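Local coordinates for protein anti-sigma-D factor RsdA (Mycobacterium tuberculosis, PDB 3VEP) that probably holds the extracytoplasmic function sigma factor SigD inactive until regulated intramembrane proteolysis releases it, at residues P12-D15 / E16-R19. Numbering follows the deposited sequence.
With SO4 (sulfate ion), chain I.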
loop_
_atom_site.group_PDB
_atom_site.type_symbol
_atom_site.label_atom_id
_atom_site.label_comp_id
_atom_site.label_asym_id
_atom_site.label_seq_id
_atom_site.Cartn_x
_atom_site.Cartn_y
_atom_site.Cartn_z
ATOM N N PRO A 12 -12.811 17.459 -4.166
ATOM C CA PRO A 12 -13.730 16.816 -3.230
ATOM C C PRO A 12 -13.187 15.477 -2.750
ATOM O O PRO A 12 -12.568 14.754 -3.527
ATOM C CB PRO A 12 -14.994 16.642 -4.066
ATOM C CG PRO A 12 -14.538 16.547 -5.457
ATOM C CD PRO A 12 -13.277 17.361 -5.562
ATOM N N PRO A 13 -13.381 15.187 -1.469
ATOM C CA PRO A 13 -12.849 13.968 -0.852
ATOM C C PRO A 13 -12.990 12.730 -1.726
ATOM O O PRO A 13 -12.148 11.842 -1.657
ATOM C CB PRO A 13 -13.701 13.816 0.412
ATOM C CG PRO A 13 -14.927 14.618 0.152
ATOM C CD PRO A 13 -14.484 15.764 -0.689
ATOM N N LEU A 14 -14.040 12.670 -2.533
ATOM C CA LEU A 14 -14.281 11.506 -3.375
ATOM C C LEU A 14 -13.151 11.258 -4.366
ATOM O O LEU A 14 -12.915 10.123 -4.774
ATOM C CB LEU A 14 -15.618 11.633 -4.105
ATOM C CG LEU A 14 -16.715 10.710 -3.576
ATOM C CD1 LEU A 14 -16.829 9.479 -4.449
ATOM C CD2 LEU A 14 -16.414 10.320 -2.139
ATOM N N ASP A 15 -12.451 12.317 -4.753
ATOM C CA ASP A 15 -11.340 12.182 -5.686
ATOM C C ASP A 15 -10.113 11.627 -4.974
ATOM O O ASP A 15 -9.220 11.062 -5.599
ATOM C CB ASP A 15 -11.032 13.515 -6.360
ATOM C CG ASP A 15 -12.057 13.882 -7.407
ATOM O OD1 ASP A 15 -12.955 13.055 -7.659
ATOM O OD2 ASP A 15 -11.968 14.989 -7.977
ATOM N N GLU A 16 -10.082 11.792 -3.658
ATOM C CA GLU A 16 -9.032 11.216 -2.833
ATOM C C GLU A 16 -9.046 9.729 -3.027
ATOM O O GLU A 16 -8.010 9.099 -3.238
ATOM C CB GLU A 16 -9.376 11.401 -1.370
ATOM C CG GLU A 16 -8.371 12.108 -0.585
ATOM C CD GLU A 16 -8.263 13.539 -1.002
ATOM O OE1 GLU A 16 -9.002 13.947 -1.938
ATOM O OE2 GLU A 16 -7.434 14.245 -0.386
ATOM N N LEU A 17 -10.238 9.161 -2.890
ATOM C CA LEU A 17 -10.379 7.722 -2.903
ATOM C C LEU A 17 -9.958 7.196 -4.264
ATOM O O LEU A 17 -9.137 6.293 -4.351
ATOM C CB LEU A 17 -11.805 7.326 -2.554
ATOM C CG LEU A 17 -12.140 7.119 -1.055
ATOM C CD1 LEU A 17 -11.019 7.419 -0.022
ATOM C CD2 LEU A 17 -13.445 7.757 -0.621
ATOM N N ALA A 18 -10.511 7.787 -5.319
ATOM C CA ALA A 18 -10.202 7.378 -6.685
ATOM C C ALA A 18 -8.714 7.403 -6.894
ATOM O O ALA A 18 -8.164 6.544 -7.563
ATOM C CB ALA A 18 -10.866 8.284 -7.696
ATOM N N ARG A 19 -8.049 8.396 -6.325
ATOM C CA ARG A 19 -6.633 8.553 -6.603
ATOM C C ARG A 19 -5.758 7.501 -5.915
ATOM O O ARG A 19 -4.780 7.012 -6.486
ATOM C CB ARG A 19 -6.138 9.943 -6.260
ATOM C CG ARG A 19 -4.658 9.898 -6.016
ATOM C CD ARG A 19 -3.972 11.228 -6.080
ATOM N NE ARG A 19 -4.659 12.159 -6.955
ATOM C CZ ARG A 19 -4.872 13.429 -6.631
ATOM N NH1 ARG A 19 -4.455 13.884 -5.453
ATOM N NH2 ARG A 19 -5.503 14.245 -7.469
HETATM S S SO4 I . -18.138 14.726 -2.357
HETATM O O1 SO4 I . -18.320 15.381 -1.058
HETATM O O2 SO4 I . -19.237 13.784 -2.564
HETATM O O3 SO4 I . -18.147 15.743 -3.400
HETATM O O4 SO4 I . -16.858 14.025 -2.414
#
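Leu-14 and Leu-17 meet on the first turn of helix 13-28, at its amino-terminal start, in the fragment of RsdA that is predicted to be cytoplasmic and, by similarity, carries the SigD-binding region. Their side chains touch through one branch each, methyl to methyl, with CD2 of Leu-14 4.2 Å from CD2 of Leu-17. The spacing of three residues puts both on one side of the helix, and polar side chains of the other protein chain pack on Leu-17 and on Glu-16.

The i to i-4 bonding of the helix sets in over these residues, weakly at first. Arg-19 N donates to Asp-15 O over 3.0 Å, whereas the bond from Ala-18 N to Leu-14 O is weak at 3.4 Å despite an N-H...O angle of 173°. Asp-15 N binds Pro-12 O at 2.7 Å, an i to i-3 bond that closes the opening turn.

A sulfate, probably from the crystallisation liquor, sits before this end. Leu-14 N donates to its O4 at 3.1 Å, consistent with the affinity of helix amino termini for anions. Carbon atoms border the same oxygen: CG of Pro-13 lies 3.3 Å from O4, and CB of Leu-14 also approaches it.

Asp-15 and Arg-19 are one turn apart and oppositely charged, yet form no salt bridge. The carboxylate of Asp-15 turns back beside its own backbone N (chi1 -74°), while the Arg-19 chain starts anti to N (chi1 157°) and bends at chi3. OD2 of Asp-15 therefore remains 6.5 Å from NH2 of Arg-19, and it is CB of Arg-19 that rests against Asp-15 O, at 3.3 Å.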